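Side-chain contacts in RAP1B (PDB 4AX2), which is probably an immunity (self-resistance) protein that protects Serratia marcescens against its own type VI-secreted amidase toxin: residues D121-S124 and R125-A129; D23-A26 and F27-Q30. All blocks are in the same frame, centred on the assembly; numbering follows the deposited sequence.

Contact 1: D121-S124 and R125-A129; sequences DKLS and RQLIA. With EDO (1,2-ethanediol), chain E.
Arg125 reaches back one turn along its helix to Asp121, and in the Asp121 conformer described here, one of two, the pair forms a tentative salt bridge, weak as a hydrogen bond, with NH2 of Arg125 3.5 Å from OD1 of Asp121. The carboxylate lies at the edge of the guanidinium, but the two planes are turned 74° apart, so this is not the flat, two-pronged pairing. Asp121 puts its carboxylate there by setting CG anti to the backbone N (chi1 -176°). NH1 of Arg125 gives a weak bond to O1 of an ethanediol molecule at 3.1 Å, coming in obliquely, and a long, weak ion pair runs to Asp133, which also holds the ethanediol. Helix 118-126 ends here: Leu127 is the first residue to leave helical angles, and its N makes a weak bond to O of Leu123 at 3.2 Å. The carbonyl O of Lys122 takes N of Arg125 and, weakly, N of Gln126. Leu127 CD1 lies against Leu123 CG at 3.7 Å, and both leucines face Ile82 of helix 75-89. Leu123 CD1 also touches Gln126 OE1, their side chains crossing at about a right angle. Ser124 bends its OG back on the carbonyl O of Asp121 at 2.7 Å (chi1 74°), while its own buried carbonyl O has no polar partner and meets CG1 of Ile128 at 3.5 Å.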
ATOM      1  N   ASP A 121      -4.146  12.052   4.887  1.00 22.34           N
ATOM      2  CA  ASP A 121      -5.528  12.210   4.438  1.00 24.15           C
ATOM      3  C   ASP A 121      -5.872  13.706   4.247  1.00 24.84           C
ATOM      4  O   ASP A 121      -6.455  14.097   3.231  1.00 25.56           O
ATOM      5  CB  ASP A 121      -6.527  11.545   5.372  0.50 25.76           C
ATOM      6  CG  ASP A 121      -7.949  11.636   4.848  0.50 27.35           C
ATOM      7  OD1 ASP A 121      -8.246  11.095   3.761  0.50 27.22           O
ATOM      8  OD2 ASP A 121      -8.766  12.260   5.528  0.50 30.15           O
ATOM      9  N   LYS A 122      -5.479  14.536   5.207  1.00 26.31           N
ATOM     10  CA  LYS A 122      -5.691  15.989   5.122  1.00 27.50           C
ATOM     11  C   LYS A 122      -4.934  16.582   3.923  1.00 25.78           C
ATOM     12  O   LYS A 122      -5.508  17.309   3.109  1.00 25.82           O
ATOM     13  CB  LYS A 122      -5.234  16.649   6.435  1.00 30.06           C
ATOM     14  CG  LYS A 122      -5.394  18.167   6.490  1.00 33.41           C
ATOM     15  CD  LYS A 122      -5.240  18.692   7.914  1.00 36.01           C
ATOM     16  CE  LYS A 122      -5.407  20.209   7.981  1.00 39.79           C
ATOM     17  NZ  LYS A 122      -5.326  20.750   9.375  1.00 42.59           N
ATOM     18  N   LEU A 123      -3.653  16.254   3.804  1.00 24.07           N
ATOM     19  CA  LEU A 123      -2.821  16.790   2.702  1.00 23.95           C
ATOM     20  C   LEU A 123      -3.323  16.358   1.333  1.00 23.55           C
ATOM     21  O   LEU A 123      -3.302  17.153   0.399  1.00 24.08           O
ATOM     22  CB  LEU A 123      -1.350  16.421   2.877  1.00 23.43           C
ATOM     23  CG  LEU A 123      -0.327  16.923   1.843  1.00 23.08           C
ATOM     24  CD1 LEU A 123      -0.242  18.455   1.850  1.00 24.59           C
ATOM     25  CD2 LEU A 123       1.029  16.311   2.145  1.00 23.02           C
ATOM     26  N   SER A 124      -3.799  15.116   1.226  1.00 23.68           N
ATOM     27  CA  SER A 124      -4.282  14.540  -0.032  1.00 23.26           C
ATOM     28  C   SER A 124      -5.455  15.320  -0.654  1.00 25.47           C
ATOM     29  O   SER A 124      -5.646  15.319  -1.880  1.00 25.82           O
ATOM     30  CB  SER A 124      -4.684  13.066   0.165  1.00 23.04           C
ATOM     31  OG  SER A 124      -5.906  12.903   0.865  1.00 23.67           O
ATOM     32  N   ARG A 125      -6.232  15.973   0.201  1.00 25.98           N
ATOM     33  CA  ARG A 125      -7.350  16.789  -0.235  1.00 27.68           C
ATOM     34  C   ARG A 125      -6.878  18.181  -0.637  1.00 28.55           C
ATOM     35  O   ARG A 125      -7.383  18.746  -1.604  1.00 29.06           O
ATOM     36  CB  ARG A 125      -8.395  16.870   0.872  1.00 29.87           C
ATOM     37  CG  ARG A 125      -9.069  15.528   1.095  1.00 31.43           C
ATOM     38  CD  ARG A 125      -9.780  15.446   2.434  1.00 34.99           C
ATOM     39  NE  ARG A 125     -10.118  14.055   2.713  1.00 37.83           N
ATOM     40  CZ  ARG A 125     -11.173  13.403   2.228  1.00 39.30           C
ATOM     41  NH1 ARG A 125     -12.053  14.013   1.432  1.00 43.37           N
ATOM     42  NH2 ARG A 125     -11.352  12.121   2.555  1.00 40.02           N
ATOM     43  N   GLN A 126      -5.873  18.697   0.068  1.00 28.14           N
ATOM     44  CA  GLN A 126      -5.339  20.041  -0.193  1.00 29.13           C
ATOM     45  C   GLN A 126      -4.615  20.172  -1.533  1.00 28.24           C
ATOM     46  O   GLN A 126      -4.619  21.251  -2.133  1.00 28.67           O
ATOM     47  CB  GLN A 126      -4.379  20.449   0.931  1.00 31.45           C
ATOM     48  CG  GLN A 126      -5.044  20.517   2.295  1.00 33.47           C
ATOM     49  CD  GLN A 126      -4.075  20.856   3.406  1.00 35.98           C
ATOM     50  OE1 GLN A 126      -2.922  20.423   3.387  1.00 37.77           O
ATOM     51  NE2 GLN A 126      -4.545  21.622   4.392  1.00 39.33           N
ATOM     52  N   LEU A 127      -4.030  19.081  -2.023  1.00 25.20           N
ATOM     53  CA  LEU A 127      -3.173  19.123  -3.214  1.00 25.73           C
ATOM     54  C   LEU A 127      -3.900  18.875  -4.542  1.00 26.13           C
ATOM     55  O   LEU A 127      -3.243  18.706  -5.592  1.00 27.88           O
ATOM     56  CB  LEU A 127      -2.026  18.109  -3.055  1.00 23.90           C
ATOM     57  CG  LEU A 127      -1.081  18.390  -1.873  1.00 23.75           C
ATOM     58  CD1 LEU A 127       0.023  17.354  -1.809  1.00 22.49           C
ATOM     59  CD2 LEU A 127      -0.507  19.811  -1.931  1.00 26.11           C
ATOM     60  N   ILE A 128      -5.230  18.802  -4.484  1.00 26.59           N
ATOM     61  CA  ILE A 128      -6.068  18.546  -5.662  1.00 26.73           C
ATOM     62  C   ILE A 128      -6.813  19.820  -6.050  1.00 27.45           C
ATOM     63  O   ILE A 128      -7.487  20.433  -5.211  1.00 27.95           O
ATOM     64  CB  ILE A 128      -7.064  17.387  -5.422  1.00 26.43           C
ATOM     65  CG1 ILE A 128      -6.301  16.060  -5.258  1.00 25.86           C
ATOM     66  CG2 ILE A 128      -8.076  17.272  -6.565  1.00 27.36           C
ATOM     67  CD1 ILE A 128      -5.391  15.694  -6.426  1.00 24.95           C
ATOM     68  N   ALA A 129      -6.644  20.234  -7.304  1.00 27.52           N
ATOM     69  CA  ALA A 129      -7.436  21.341  -7.861  1.00 29.34           C
ATOM     70  C   ALA A 129      -8.890  20.905  -7.963  1.00 29.91           C
ATOM     71  O   ALA A 129      -9.183  19.753  -8.298  1.00 29.86           O
ATOM     72  CB  ALA A 129      -6.905  21.766  -9.228  1.00 29.54           C
TER
HETATM   73  C1  EDO E1154     -15.412  12.745   2.407  1.00 58.70           C
HETATM   74  O1  EDO E1154     -15.138  13.876   1.580  1.00 59.15           O
HETATM   75  C2  EDO E1154     -15.698  11.548   1.505  1.00 58.87           C
HETATM   76  O2  EDO E1154     -14.526  10.743   1.443  1.00 61.22           O

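Contact 2: D23-A26 and F27-Q30; sequences DPVA and FIKQ
In the one of its two conformers described here, Asp23 meets Lys29 through a tentative, weak salt bridge, OD2 of Asp23 lying 3.5 Å from NZ of Lys29, with the two side chains crossing at about a right angle. Its other oxygen, OD1, accepts from the backbone N of Val25 at 3.2 Å, the N-H coming from above the carboxylate plane. That makes, for this conformer, an Asx turn laid over a type I beta turn from Asp23 to Ala26. A water bonded to both OD1 of Asp23 and NZ of Lys29 adds a second link beside the salt bridge. Pro24 offers its carbonyl O to the edge of the Phe27 ring, 3.5 Å from CE1; the same oxygen is hydrogen-bonded by Arg113 of the second subunit. The turn leads into the short, weakly bonded helix 26-29, where the carbonyl O of Val25 receives N of Lys29 at 3.0 Å and more weakly N of Ile28. The Val25 side chain sends CG2 against CE of Lys29 at 3.9 Å. With CG anti to the carbonyl carbon (chi1 -68°) and the chain extended beyond it, Lys29 crosses Val25 obliquely, and its ammonium also makes a cation-pi contact with Trp136. Ala26 closes the turn, its carbonyl O taking a weak bond from N of Gln30. Ile28 CG1 sits over the centre of the Phe27 ring, 3.8 Å above its plane.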
ATOM      1  N   ASP A  23      -6.092  -2.153 -19.558  1.00 45.77           N
ATOM      2  CA  ASP A  23      -5.914  -0.802 -18.991  1.00 42.39           C
ATOM      3  C   ASP A  23      -5.355  -0.911 -17.572  1.00 38.31           C
ATOM      4  O   ASP A  23      -6.104  -1.097 -16.614  1.00 37.12           O
ATOM      5  CB  ASP A  23      -7.154   0.111 -18.988  0.70 41.71           C
ATOM      6  CG  ASP A  23      -6.802   1.600 -18.621  0.70 40.25           C
ATOM      7  OD1 ASP A  23      -5.612   1.896 -18.321  0.70 37.98           O
ATOM      8  OD2 ASP A  23      -7.704   2.484 -18.641  0.70 36.74           O
ATOM      9  N   PRO A  24      -4.024  -0.777 -17.447  1.00 36.77           N
ATOM     10  CA  PRO A  24      -3.340  -0.881 -16.159  1.00 33.92           C
ATOM     11  C   PRO A  24      -3.835   0.097 -15.085  1.00 31.33           C
ATOM     12  O   PRO A  24      -3.770  -0.233 -13.905  1.00 28.64           O
ATOM     13  CB  PRO A  24      -1.879  -0.596 -16.514  1.00 33.78           C
ATOM     14  CG  PRO A  24      -1.752  -0.969 -17.947  1.00 36.64           C
ATOM     15  CD  PRO A  24      -3.063  -0.579 -18.551  1.00 36.74           C
ATOM     16  N   VAL A  25      -4.353   1.265 -15.466  1.00 30.04           N
ATOM     17  CA  VAL A  25      -4.771   2.238 -14.469  1.00 27.53           C
ATOM     18  C   VAL A  25      -6.281   2.414 -14.345  1.00 26.73           C
ATOM     19  O   VAL A  25      -6.727   3.346 -13.701  1.00 25.07           O
ATOM     20  CB  VAL A  25      -4.087   3.601 -14.680  1.00 28.20           C
ATOM     21  CG1 VAL A  25      -2.594   3.482 -14.356  1.00 28.69           C
ATOM     22  CG2 VAL A  25      -4.329   4.109 -16.104  1.00 28.47           C
ATOM     23  N   ALA A  26      -7.062   1.503 -14.923  1.00 26.72           N
ATOM     24  CA  ALA A  26      -8.510   1.535 -14.765  1.00 26.69           C
ATOM     25  C   ALA A  26      -8.897   1.715 -13.299  1.00 25.56           C
ATOM     26  O   ALA A  26      -9.793   2.484 -12.966  1.00 25.73           O
ATOM     27  CB  ALA A  26      -9.140   0.263 -15.334  1.00 27.67           C
ATOM     28  N   PHE A  27      -8.209   1.011 -12.400  1.00 24.25           N
ATOM     29  CA  PHE A  27      -8.568   1.097 -10.989  1.00 23.47           C
ATOM     30  C   PHE A  27      -8.238   2.455 -10.340  1.00 22.83           C
ATOM     31  O   PHE A  27      -8.878   2.846  -9.368  1.00 23.11           O
ATOM     32  CB  PHE A  27      -7.951  -0.081 -10.194  1.00 23.39           C
ATOM     33  CG  PHE A  27      -6.504   0.083  -9.859  1.00 22.47           C
ATOM     34  CD1 PHE A  27      -5.518  -0.175 -10.805  1.00 22.87           C
ATOM     35  CD2 PHE A  27      -6.112   0.416  -8.573  1.00 21.58           C
ATOM     36  CE1 PHE A  27      -4.172  -0.041 -10.483  1.00 21.99           C
ATOM     37  CE2 PHE A  27      -4.774   0.555  -8.251  1.00 20.55           C
ATOM     38  CZ  PHE A  27      -3.805   0.321  -9.202  1.00 20.79           C
ATOM     39  N   ILE A  28      -7.259   3.169 -10.883  1.00 22.00           N
ATOM     40  CA  ILE A  28      -6.887   4.519 -10.415  1.00 21.73           C
ATOM     41  C   ILE A  28      -7.907   5.571 -10.898  1.00 22.27           C
ATOM     42  O   ILE A  28      -8.285   6.507 -10.171  1.00 21.24           O
ATOM     43  CB  ILE A  28      -5.473   4.896 -10.947  1.00 21.69           C
ATOM     44  CG1 ILE A  28      -4.390   3.939 -10.429  1.00 22.41           C
ATOM     45  CG2 ILE A  28      -5.066   6.319 -10.545  1.00 21.49           C
ATOM     46  CD1 ILE A  28      -4.285   3.962  -8.920  1.00 22.87           C
ATOM     47  N   LYS A  29      -8.356   5.385 -12.132  1.00 23.01           N
ATOM     48  CA  LYS A  29      -9.287   6.315 -12.782  1.00 24.05           C
ATOM     49  C   LYS A  29     -10.658   6.344 -12.115  1.00 24.79           C
ATOM     50  O   LYS A  29     -11.386   7.311 -12.273  1.00 25.52           O
ATOM     51  CB  LYS A  29      -9.437   5.944 -14.252  1.00 24.51           C
ATOM     52  CG  LYS A  29      -8.166   6.184 -15.035  1.00 25.01           C
ATOM     53  CD  LYS A  29      -8.313   5.783 -16.484  1.00 26.81           C
ATOM     54  CE  LYS A  29      -7.215   6.402 -17.320  1.00 28.08           C
ATOM     55  NZ  LYS A  29      -7.268   5.922 -18.733  1.00 30.40           N
ATOM     56  N   GLN A  30     -10.994   5.285 -11.370  1.00 26.00           N
ATOM     57  CA  GLN A  30     -12.237   5.218 -10.604  1.00 27.33           C
ATOM     58  C   GLN A  30     -12.117   5.782  -9.170  1.00 26.30           C
ATOM     59  O   GLN A  30     -13.128   5.899  -8.463  1.00 24.99           O
ATOM     60  CB  GLN A  30     -12.815   3.795 -10.620  0.70 30.75           C
ATOM     61  CG  GLN A  30     -11.979   2.743  -9.931  0.70 31.77           C
ATOM     62  CD  GLN A  30     -12.616   1.374 -10.004  0.70 34.65           C
ATOM     63  OE1 GLN A  30     -12.950   0.774  -8.976  0.70 37.90           O
ATOM     64  NE2 GLN A  30     -12.804   0.873 -11.222  0.70 35.36           N
TER
HETATM   65  O   HOH W   1      -6.695  -1.736 -13.561  1.00 25.62           O
HETATM   66  O   HOH W   2      -4.406   4.670 -19.377  1.00 55.11           O

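Both contacts are local and partly buried, and each pairs an aspartate with a basic residue further along the chain, four positions on in contact 1 and six in contact 2. Contact 1 closes helix 118-126 against helices 75-89 and 33-49, its salt-bridge residues partly exposed; no other chain of the assembly touches it. Contact 2 opens helix 26-29 near the N-terminal end of the model, meets helix 136-140 through Lys29, and has the second subunit packed on its turn. Both touch the loop before helix 75-89, contact 2 at Trp70 and contact 1 from Met71 onward. Apolar packing is leucine on leucine in contact 1, whereas contact 2 relies more on an aromatic ring and an aliphatic lysine chain.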